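Local atomic coordinates of coenzyme A transferase (Yersinia pestis, PDB entry 3QLI), a protein that binds coenzyme A and probably transfers it from an acyl-CoA to a carboxylate such as acetate. Residues G45-A49 with L209-P213; D234-M240 with N257-T263; Y371-R377 with T409-V413; V413-V419 with L436-R442. One frame throughout, in Å; residues are numbered along the deposited sequence.

Interaction 1 of 4, residues G45-A49 with L209-P213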
# COMPACT_ATOMS: atom_id res chain seq x y z
N GLY A 45 -15.02 -3.75 21.17
CA GLY A 45 -14.52 -4.86 20.40
C GLY A 45 -15.23 -5.01 19.08
O GLY A 45 -16.25 -4.36 18.82
N MET A 46 -14.72 -5.89 18.23
CA MET A 46 -15.30 -6.13 16.91
C MET A 46 -16.32 -7.26 16.85
O MET A 46 -16.11 -8.32 17.43
CB MET A 46 -14.19 -6.45 15.90
CG MET A 46 -13.09 -5.42 15.77
SD MET A 46 -11.78 -5.99 14.67
CE MET A 46 -12.63 -5.98 13.10
N PHE A 47 -17.43 -7.04 16.15
CA PHE A 47 -18.43 -8.09 15.95
C PHE A 47 -19.00 -8.69 17.23
O PHE A 47 -19.63 -8.02 18.03
CB PHE A 47 -17.92 -9.18 15.01
CG PHE A 47 -19.01 -9.95 14.33
CD1 PHE A 47 -19.94 -9.30 13.53
CD2 PHE A 47 -19.13 -11.32 14.50
CE1 PHE A 47 -20.96 -10.01 12.92
CE2 PHE A 47 -20.14 -12.03 13.89
CZ PHE A 47 -21.06 -11.37 13.09
N ALA A 48 -18.78 -10.00 17.38
CA ALA A 48 -19.27 -10.77 18.52
C ALA A 48 -18.72 -10.19 19.81
O ALA A 48 -19.29 -10.38 20.88
CB ALA A 48 -18.88 -12.23 18.37
N ALA A 49 -17.59 -9.50 19.70
CA ALA A 49 -16.94 -8.83 20.82
C ALA A 49 -17.77 -7.68 21.41
O ALA A 49 -17.62 -7.35 22.58
CB ALA A 49 -15.56 -8.34 20.42
N LEU A 209 -23.03 -16.01 21.61
CA LEU A 209 -22.41 -14.98 20.78
C LEU A 209 -23.19 -14.81 19.48
O LEU A 209 -23.77 -15.76 18.97
CB LEU A 209 -20.97 -15.37 20.46
CG LEU A 209 -20.01 -15.56 21.63
CD1 LEU A 209 -18.59 -15.85 21.11
CD2 LEU A 209 -20.00 -14.37 22.56
N ILE A 210 -23.18 -13.60 18.92
CA ILE A 210 -23.84 -13.39 17.64
C ILE A 210 -23.11 -14.15 16.54
O ILE A 210 -21.88 -14.28 16.55
CB ILE A 210 -23.94 -11.89 17.26
CG1 ILE A 210 -24.96 -11.70 16.14
CG2 ILE A 210 -22.56 -11.31 16.87
CD1 ILE A 210 -25.10 -10.26 15.66
N GLU A 211 -23.88 -14.65 15.58
CA GLU A 211 -23.32 -15.52 14.56
C GLU A 211 -23.26 -14.82 13.24
O GLU A 211 -24.09 -13.97 12.93
CB GLU A 211 -24.16 -16.79 14.43
CG GLU A 211 -24.14 -17.66 15.67
CD GLU A 211 -24.81 -18.99 15.43
OE1 GLU A 211 -25.65 -19.08 14.51
OE2 GLU A 211 -24.51 -19.95 16.17
N MET A 212 -22.26 -15.17 12.45
CA MET A 212 -22.27 -14.81 11.05
C MET A 212 -23.29 -15.73 10.41
O MET A 212 -23.21 -16.95 10.58
CB MET A 212 -20.88 -15.05 10.47
CG MET A 212 -20.67 -14.53 9.08
SD MET A 212 -18.92 -14.59 8.71
CE MET A 212 -18.55 -16.34 8.91
N PRO A 213 -24.27 -15.16 9.70
CA PRO A 213 -25.27 -16.00 9.03
C PRO A 213 -24.62 -16.91 7.99
O PRO A 213 -23.73 -16.47 7.27
CB PRO A 213 -26.18 -14.98 8.33
CG PRO A 213 -25.32 -13.75 8.18
CD PRO A 213 -24.47 -13.73 9.42
O HOH W 1 -21.89 -11.74 20.40
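F47 and I210 meet where two loops of the N-terminal CoA-transferase domain touch: 45-49, which follows strand 41-44 of its parallel sheet, and 209-213, which leaves that sheet after strand 201-204. The tight part is a CH-pi contact. I210 CG2 sits 4.1 Å from the centroid of the F47 ring, 18° off the ring normal, and the two side chains cross at about a right angle. F47 gets there because its CG is anti to the backbone N (chi1 -156°), which swings the ring across to the other loop; its far edge then lies against the backbone, with CZ near E211 O and M212 N. The same methyl of I210 is pressed on A48 CA at 3.7 Å. Y303 of helix 300-306 packs on F47, A48 and L209. F47 also neighbours E76, a residue seen binding CoA, and M212 touches V242, which binds a second CoA. At the exposed end E211 turns its carboxylate away to Q300 N. The contact is looser and wetter where A48 CB rests on L209 CB at 4.3 Å: beside that pair a water joins the backbones, donating to A48 O at 3.0 Å and accepting from I210 N at 2.7 Å.

Interaction 2 of 4, residues D234-M240 with N257-T263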
# COMPACT_ATOMS: atom_id res chain seq x y z
N ASP A 234 0.46 -28.14 -1.14
CA ASP A 234 0.68 -28.63 0.22
C ASP A 234 1.63 -27.64 0.92
O ASP A 234 2.49 -27.04 0.28
CB ASP A 234 1.26 -30.05 0.25
CG ASP A 234 0.24 -31.15 -0.07
OD1 ASP A 234 -0.96 -31.03 0.28
OD2 ASP A 234 0.65 -32.16 -0.68
N GLY A 235 1.47 -27.48 2.23
CA GLY A 235 2.35 -26.60 2.98
C GLY A 235 1.97 -25.14 2.84
O GLY A 235 2.62 -24.28 3.43
N ALA A 236 0.92 -24.84 2.08
CA ALA A 236 0.45 -23.46 1.94
C ALA A 236 0.06 -22.85 3.30
O ALA A 236 -0.46 -23.54 4.17
CB ALA A 236 -0.73 -23.38 0.97
N CYS A 237 0.30 -21.56 3.46
CA CYS A 237 -0.07 -20.86 4.68
C CYS A 237 -1.23 -19.92 4.35
O CYS A 237 -1.04 -18.89 3.70
CB CYS A 237 1.14 -20.08 5.20
SG CYS A 237 0.87 -19.27 6.80
N LEU A 238 -2.42 -20.27 4.83
CA LEU A 238 -3.67 -19.69 4.36
C LEU A 238 -4.12 -18.43 5.09
O LEU A 238 -4.03 -18.34 6.32
CB LEU A 238 -4.79 -20.71 4.49
CG LEU A 238 -4.65 -22.04 3.76
CD1 LEU A 238 -5.83 -22.93 4.11
CD2 LEU A 238 -4.57 -21.79 2.26
N GLN A 239 -4.61 -17.47 4.31
CA GLN A 239 -5.50 -16.42 4.84
C GLN A 239 -6.76 -16.46 3.99
O GLN A 239 -6.67 -16.58 2.77
CB GLN A 239 -4.87 -15.04 4.76
CG GLN A 239 -5.87 -13.91 5.08
CD GLN A 239 -6.49 -13.30 3.84
OE1 GLN A 239 -5.91 -13.35 2.75
NE2 GLN A 239 -7.69 -12.71 3.99
N MET A 240 -7.93 -16.39 4.63
CA MET A 240 -9.14 -16.17 3.85
C MET A 240 -10.24 -15.45 4.62
O MET A 240 -10.18 -15.36 5.84
CB MET A 240 -9.67 -17.47 3.24
CG MET A 240 -10.05 -18.54 4.23
SD MET A 240 -10.51 -20.04 3.31
CE MET A 240 -8.92 -20.59 2.71
N ASN A 257 -2.23 -31.63 3.08
CA ASN A 257 -1.54 -31.89 4.33
C ASN A 257 -0.57 -30.76 4.71
O ASN A 257 -0.07 -30.04 3.85
CB ASN A 257 -0.81 -33.23 4.30
CG ASN A 257 0.33 -33.23 3.30
OD1 ASN A 257 1.34 -32.56 3.50
ND2 ASN A 257 0.17 -34.01 2.23
N ASP A 258 -0.32 -30.64 6.00
CA ASP A 258 0.63 -29.67 6.54
C ASP A 258 0.36 -28.23 6.14
O ASP A 258 1.29 -27.43 6.00
CB ASP A 258 2.06 -30.08 6.21
CG ASP A 258 2.56 -31.21 7.10
OD1 ASP A 258 2.38 -31.14 8.34
OD2 ASP A 258 3.12 -32.18 6.54
N LEU A 259 -0.91 -27.88 5.95
CA LEU A 259 -1.24 -26.47 5.75
C LEU A 259 -1.00 -25.67 7.02
O LEU A 259 -0.98 -26.22 8.14
CB LEU A 259 -2.69 -26.31 5.29
CG LEU A 259 -3.05 -27.02 3.99
CD1 LEU A 259 -4.48 -26.68 3.56
CD2 LEU A 259 -2.07 -26.63 2.90
N GLY A 260 -0.81 -24.36 6.86
CA GLY A 260 -0.70 -23.46 7.99
C GLY A 260 -1.79 -22.41 7.90
O GLY A 260 -2.43 -22.25 6.85
N ILE A 261 -2.00 -21.68 8.99
CA ILE A 261 -2.95 -20.58 9.00
C ILE A 261 -2.31 -19.32 9.56
O ILE A 261 -1.73 -19.33 10.65
CB ILE A 261 -4.20 -20.91 9.85
CG1 ILE A 261 -5.07 -21.97 9.17
CG2 ILE A 261 -5.04 -19.63 10.11
CD1 ILE A 261 -6.23 -22.44 10.03
N HIS A 262 -2.38 -18.24 8.79
CA HIS A 262 -2.07 -16.89 9.28
C HIS A 262 -3.04 -15.97 8.57
O HIS A 262 -2.82 -15.56 7.41
CB HIS A 262 -0.62 -16.51 8.97
CG HIS A 262 -0.26 -15.12 9.42
ND1 HIS A 262 0.59 -14.88 10.48
CD2 HIS A 262 -0.63 -13.91 8.96
CE1 HIS A 262 0.73 -13.58 10.64
NE2 HIS A 262 0.00 -12.96 9.72
N THR A 263 -4.14 -15.66 9.25
CA THR A 263 -5.29 -15.06 8.61
C THR A 263 -5.72 -13.85 9.42
O THR A 263 -5.41 -13.77 10.61
CB THR A 263 -6.42 -16.10 8.52
OG1 THR A 263 -7.49 -15.58 7.71
CG2 THR A 263 -6.92 -16.49 9.93
O HOH W 2 -0.90 -16.40 5.50
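Segments 234-240 and 257-263 run side by side in the same direction, 25° apart end to end, with C237 paired to G260 and L238 to I261 as parallel beta bridges. Three backbone bonds stitch the pairing: G260 N to A236 O at 2.8 Å, L238 N to G260 O at 2.8 Å and nearly straight (177°), and H262 N to L238 O. Beyond them the partners change. With OG1 anti to the backbone N (chi1 -172°), the T263 hydroxyl is turned toward 234-240, where it accepts M240 N at 3.2 Å in place of a backbone acceptor; it is also hydrogen-bonded to V265 O. At the other end D234 OD1 takes N257 N at 3.1 Å, the donor coming from above the carboxylate plane, while G235 N makes a weak bond to N257 O.

On one face of the sheet the leucines L238 and L259 touch by their CD1 methyls at 4.0 Å, and L259 CD2 reaches A236 CB. L270 of helix 268-276 packs on L238 and on I261, which lies on this face too. C237 lies on the other face, its SG 3.8 Å from H262 CB, and a water there bridges C237 O and H262 O. Q239 turns its amide away to S334 and N336 on the neighbouring strand. The arrangement is a beta-alpha-beta crossover, strand 237-240 to helix 244-252 to strand 260-261, at the edge of the mixed sheet, and it leads directly into E264, the residue seen covalently joined to CoA.

Interaction 3 of 4, residues Y371-R377 with T409-V413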
# COMPACT_ATOMS: atom_id res chain seq x y z
N TYR A 371 2.14 -11.80 -1.99
CA TYR A 371 3.05 -11.68 -3.12
C TYR A 371 4.51 -11.68 -2.66
O TYR A 371 5.38 -12.28 -3.31
CB TYR A 371 2.76 -10.44 -3.97
CG TYR A 371 3.59 -10.37 -5.24
CD1 TYR A 371 3.39 -11.30 -6.26
CD2 TYR A 371 4.56 -9.39 -5.42
CE1 TYR A 371 4.16 -11.26 -7.43
CE2 TYR A 371 5.33 -9.34 -6.57
CZ TYR A 371 5.12 -10.28 -7.58
OH TYR A 371 5.88 -10.24 -8.73
N ALA A 372 4.78 -11.03 -1.53
CA ALA A 372 6.15 -10.95 -0.99
C ALA A 372 6.66 -12.29 -0.45
O ALA A 372 7.87 -12.54 -0.38
CB ALA A 372 6.23 -9.86 0.10
N SER A 373 5.73 -13.15 -0.03
CA SER A 373 6.07 -14.47 0.50
C SER A 373 6.79 -15.30 -0.56
O SER A 373 6.40 -15.29 -1.73
CB SER A 373 4.79 -15.20 0.90
OG SER A 373 5.04 -16.56 1.18
N LYS A 374 7.82 -16.03 -0.15
CA LYS A 374 8.46 -16.97 -1.07
C LYS A 374 7.51 -18.10 -1.50
O LYS A 374 7.07 -18.90 -0.68
CB LYS A 374 9.72 -17.56 -0.44
CG LYS A 374 10.53 -18.41 -1.40
CD LYS A 374 11.72 -19.06 -0.71
CE LYS A 374 12.02 -20.42 -1.32
NZ LYS A 374 10.80 -21.28 -1.29
N GLY A 375 7.18 -18.13 -2.79
CA GLY A 375 6.21 -19.08 -3.31
C GLY A 375 4.76 -18.63 -3.06
O GLY A 375 3.82 -19.38 -3.29
N GLY A 376 4.59 -17.39 -2.60
CA GLY A 376 3.28 -16.88 -2.22
C GLY A 376 2.40 -16.49 -3.39
O GLY A 376 2.90 -16.13 -4.47
N ARG A 377 1.08 -16.57 -3.19
CA ARG A 377 0.12 -16.12 -4.19
C ARG A 377 -1.03 -15.37 -3.53
O ARG A 377 -1.60 -15.84 -2.54
CB ARG A 377 -0.48 -17.32 -4.96
CG ARG A 377 0.51 -18.12 -5.78
CD ARG A 377 -0.19 -19.22 -6.59
NE ARG A 377 0.79 -19.94 -7.41
CZ ARG A 377 0.91 -21.27 -7.48
NH1 ARG A 377 0.08 -22.05 -6.79
NH2 ARG A 377 1.85 -21.80 -8.24
N THR A 409 -2.51 -5.93 -7.71
CA THR A 409 -3.21 -7.17 -8.00
C THR A 409 -2.25 -8.24 -8.51
O THR A 409 -1.37 -7.96 -9.32
CB THR A 409 -4.37 -6.97 -8.99
OG1 THR A 409 -5.20 -5.89 -8.54
CG2 THR A 409 -5.20 -8.23 -9.10
N HIS A 410 -2.44 -9.46 -8.03
CA HIS A 410 -1.60 -10.57 -8.42
C HIS A 410 -2.38 -11.54 -9.29
O HIS A 410 -2.25 -11.55 -10.51
CB HIS A 410 -1.09 -11.30 -7.18
CG HIS A 410 -0.05 -12.34 -7.46
ND1 HIS A 410 0.33 -13.28 -6.53
CD2 HIS A 410 0.70 -12.58 -8.56
CE1 HIS A 410 1.26 -14.06 -7.05
NE2 HIS A 410 1.50 -13.66 -8.28
N TYR A 411 -3.23 -12.33 -8.65
CA TYR A 411 -4.04 -13.32 -9.34
C TYR A 411 -5.51 -13.00 -9.20
O TYR A 411 -5.99 -12.79 -8.08
CB TYR A 411 -3.83 -14.70 -8.71
CG TYR A 411 -2.75 -15.55 -9.31
CD1 TYR A 411 -3.00 -16.33 -10.44
CD2 TYR A 411 -1.49 -15.61 -8.74
CE1 TYR A 411 -2.01 -17.13 -10.98
CE2 TYR A 411 -0.50 -16.40 -9.28
CZ TYR A 411 -0.76 -17.16 -10.40
OH TYR A 411 0.23 -17.95 -10.93
N ILE A 412 -6.24 -12.99 -10.31
CA ILE A 412 -7.69 -12.83 -10.21
C ILE A 412 -8.34 -14.11 -10.70
O ILE A 412 -7.76 -14.82 -11.52
CB ILE A 412 -8.20 -11.65 -11.03
CG1 ILE A 412 -7.72 -11.75 -12.49
CG2 ILE A 412 -7.76 -10.32 -10.37
CD1 ILE A 412 -8.40 -10.74 -13.42
N VAL A 413 -9.53 -14.41 -10.19
CA VAL A 413 -10.23 -15.65 -10.52
C VAL A 413 -11.72 -15.40 -10.66
O VAL A 413 -12.31 -14.69 -9.85
CB VAL A 413 -10.04 -16.71 -9.43
CG1 VAL A 413 -11.01 -17.91 -9.65
CG2 VAL A 413 -8.57 -17.17 -9.38
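The imidazole of H410 lies under the edge of the Y371 ring, just before strand 411-414 of the mixed sheet in the C-terminal CoA-transferase domain. Y371, in the last turn of helix 363-372, comes edge-on over one face of the imidazole: the planes stand at 75°, the centroids are 4.8 Å apart, and the contact is a T-shaped stack. Y371 CD1 does most of the touching, lying over the centre of the imidazole and reaching H410 CE1 at 3.6 Å. The opposite face of H410 is covered by the next residue, Y411, whose CD2 also sits over its centre. With CG anti to the backbone N (chi1 -171°), H410 carries its ring across to the chain that leaves the helix. There its edge meets that chain, with CE1 3.7 Å from G376 O and ND1 3.7 Å from R377 CA. H410 ND1 is hydrogen-bonded to S378 N, which fixes the rotation of the ring between its two neighbours.

The helix ends at A372, and a type II turn from S373 to G376, closed by G376 N to S373 O at 2.9 Å, reverses the chain into strand 377-381, the neighbour of strand 411-414. Y371 looks beyond this subunit as well: its OH is hydrogen-bonded to E138 of the second subunit, and R133 of that subunit makes a cation-pi contact with its ring, tying this corner to the dimer interface. R377 runs extended from CG to NE, passes Y411 at a slant and gives NH1 to L231 O; its aliphatic part makes the contact, CD lying 3.9 Å from Y411 CE2.

Interaction 4 of 4, residues V413-V419 with L436-R442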
# COMPACT_ATOMS: atom_id res chain seq x y z
N VAL A 413 -9.53 -14.41 -10.19
CA VAL A 413 -10.23 -15.65 -10.52
C VAL A 413 -11.72 -15.40 -10.66
O VAL A 413 -12.31 -14.69 -9.85
CB VAL A 413 -10.04 -16.71 -9.43
CG1 VAL A 413 -11.01 -17.91 -9.65
CG2 VAL A 413 -8.57 -17.17 -9.38
N THR A 414 -12.32 -15.96 -11.72
CA THR A 414 -13.77 -16.04 -11.84
C THR A 414 -14.09 -17.50 -12.16
O THR A 414 -13.19 -18.34 -12.20
CB THR A 414 -14.34 -15.14 -12.98
OG1 THR A 414 -13.98 -15.69 -14.25
CG2 THR A 414 -13.83 -13.68 -12.89
N GLU A 415 -15.36 -17.81 -12.40
CA GLU A 415 -15.73 -19.18 -12.76
C GLU A 415 -15.11 -19.62 -14.10
O GLU A 415 -15.09 -20.81 -14.44
CB GLU A 415 -17.26 -19.37 -12.74
CG GLU A 415 -18.03 -18.68 -13.88
CD GLU A 415 -18.49 -17.27 -13.54
OE1 GLU A 415 -17.86 -16.60 -12.69
OE2 GLU A 415 -19.49 -16.81 -14.13
N PHE A 416 -14.58 -18.66 -14.86
CA PHE A 416 -13.93 -18.99 -16.15
C PHE A 416 -12.40 -19.13 -16.13
O PHE A 416 -11.78 -19.36 -17.17
CB PHE A 416 -14.38 -18.00 -17.23
CG PHE A 416 -15.87 -17.99 -17.44
CD1 PHE A 416 -16.50 -19.10 -17.98
CD2 PHE A 416 -16.63 -16.91 -17.06
CE1 PHE A 416 -17.88 -19.11 -18.16
CE2 PHE A 416 -18.01 -16.90 -17.24
CZ PHE A 416 -18.64 -18.00 -17.79
N GLY A 417 -11.79 -19.03 -14.96
CA GLY A 417 -10.37 -19.32 -14.88
C GLY A 417 -9.61 -18.32 -14.04
O GLY A 417 -10.22 -17.62 -13.24
N ALA A 418 -8.30 -18.23 -14.24
CA ALA A 418 -7.44 -17.40 -13.41
C ALA A 418 -6.42 -16.65 -14.27
O ALA A 418 -5.99 -17.14 -15.31
CB ALA A 418 -6.70 -18.28 -12.40
N VAL A 419 -6.03 -15.47 -13.82
CA VAL A 419 -4.99 -14.72 -14.53
C VAL A 419 -4.04 -14.11 -13.52
O VAL A 419 -4.48 -13.51 -12.55
CB VAL A 419 -5.60 -13.59 -15.39
CG1 VAL A 419 -4.49 -12.73 -16.04
CG2 VAL A 419 -6.53 -14.16 -16.46
N LEU A 436 -11.93 -13.68 -18.69
CA LEU A 436 -12.55 -14.14 -17.43
C LEU A 436 -13.97 -13.64 -17.27
O LEU A 436 -14.68 -14.02 -16.34
CB LEU A 436 -11.73 -13.69 -16.21
CG LEU A 436 -10.32 -14.27 -16.05
CD1 LEU A 436 -9.77 -13.95 -14.66
CD2 LEU A 436 -10.30 -15.77 -16.30
N ALA A 437 -14.38 -12.72 -18.15
CA ALA A 437 -15.75 -12.20 -18.10
C ALA A 437 -16.71 -13.22 -18.69
O ALA A 437 -16.30 -14.12 -19.43
CB ALA A 437 -15.83 -10.88 -18.88
N HIS A 438 -18.00 -13.11 -18.37
CA HIS A 438 -18.99 -13.98 -18.99
C HIS A 438 -19.00 -13.76 -20.51
O HIS A 438 -18.87 -12.63 -21.00
CB HIS A 438 -20.39 -13.76 -18.40
CG HIS A 438 -21.39 -14.80 -18.81
ND1 HIS A 438 -21.99 -14.81 -20.05
CD2 HIS A 438 -21.86 -15.89 -18.15
CE1 HIS A 438 -22.80 -15.85 -20.14
NE2 HIS A 438 -22.73 -16.53 -19.01
N PRO A 439 -19.13 -14.84 -21.29
CA PRO A 439 -19.19 -14.65 -22.75
C PRO A 439 -20.15 -13.55 -23.21
O PRO A 439 -19.83 -12.83 -24.17
CB PRO A 439 -19.63 -16.03 -23.25
CG PRO A 439 -19.01 -16.99 -22.24
CD PRO A 439 -19.12 -16.26 -20.90
N ASP A 440 -21.29 -13.39 -22.55
CA ASP A 440 -22.26 -12.36 -22.96
C ASP A 440 -21.69 -10.94 -22.98
O ASP A 440 -22.22 -10.06 -23.65
CB ASP A 440 -23.50 -12.39 -22.07
CG ASP A 440 -24.31 -13.66 -22.22
OD1 ASP A 440 -24.03 -14.44 -23.16
OD2 ASP A 440 -25.23 -13.87 -21.40
N PHE A 441 -20.60 -10.70 -22.23
CA PHE A 441 -20.08 -9.35 -22.08
C PHE A 441 -18.71 -9.12 -22.73
O PHE A 441 -18.20 -8.00 -22.71
CB PHE A 441 -19.99 -8.96 -20.60
CG PHE A 441 -21.32 -8.94 -19.90
CD1 PHE A 441 -22.20 -7.88 -20.10
CD2 PHE A 441 -21.69 -9.96 -19.04
CE1 PHE A 441 -23.43 -7.84 -19.45
CE2 PHE A 441 -22.92 -9.94 -18.39
CZ PHE A 441 -23.79 -8.87 -18.60
N ARG A 442 -18.12 -10.15 -23.31
CA ARG A 442 -16.75 -10.01 -23.80
C ARG A 442 -16.60 -9.03 -24.95
O ARG A 442 -15.62 -8.29 -25.02
CB ARG A 442 -16.14 -11.38 -24.13
CG ARG A 442 -15.97 -12.24 -22.88
CD ARG A 442 -15.13 -13.49 -23.13
NE ARG A 442 -15.31 -14.44 -22.03
CZ ARG A 442 -14.92 -15.71 -22.05
NH1 ARG A 442 -14.31 -16.20 -23.13
NH2 ARG A 442 -15.16 -16.49 -21.01
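T414 and L436 are joined by a hydrogen bond, T414 OG1 to L436 O at 2.8 Å, the donor lying in the carbonyl plane on a lone pair. The threonine hydroxyl is placed between its backbone N and carbonyl carbon, from where it also accepts F416 N at 3.1 Å. That second bond makes an ST turn, within the type I turn from T414 to G417 that links the two antiparallel strands. L436 spreads over the hairpin. Its CG is anti to the carbonyl carbon (chi1 -65°), letting the two methyls divide between neighbours: CD1 packs on V419 CG2 at 3.7 Å and CD2 lies 3.5 Å from G417 C.

F416 has CG anti to the carbonyl carbon (chi1 -59°), which sends the ring out from the turn toward the start of helix 439-451. Its CZ meets P439 CD at 3.6 Å, and its edge is turned to the H438 face in an offset edge-to-face pair, planes 78° apart. R442 NH2 hangs over one face of the ring, 3.9 Å from F416 CG; R442 CZ is 5.5 Å from the ring centroid, so any cation-pi attraction is weak. E415 CG covers the opposite face. The guanidinium grips A437 O side-on with NE and NH2 and makes a salt bridge to E435. H438 is the N-cap of the helix, its ND1 accepting D440 N.

The hairpin ends the mixed sheet within this chain, with strand 417-420 outermost. L436 covers G417 and V419, and the start of helix 439-451 packs on F416, while V413 and A418 point the other way, onto helix 220-230.

Interaction 1 stands apart in the N-terminal domain, between two loops beside CoA-binding residues; the other three all reach the mixed sheet. Interaction 2 is at one edge of that sheet, buried and built largely from backbone hydrogen bonds between parallel strands. Interaction 3 lies nearer the middle, where strands 377-381 and 411-414 adjoin, and relies on an edge-to-face ring pair. Interaction 4, partly buried at the opposite edge, combines a hydroxyl bond, leucine packing and a partly exposed aromatic. Interactions 3 and 4 share V413 and strand 411-414, and they touch directly through I412 and its neighbours V419 and L436. Interaction 1 is bridged by water and has its centre about 24 Å from that of interaction 2.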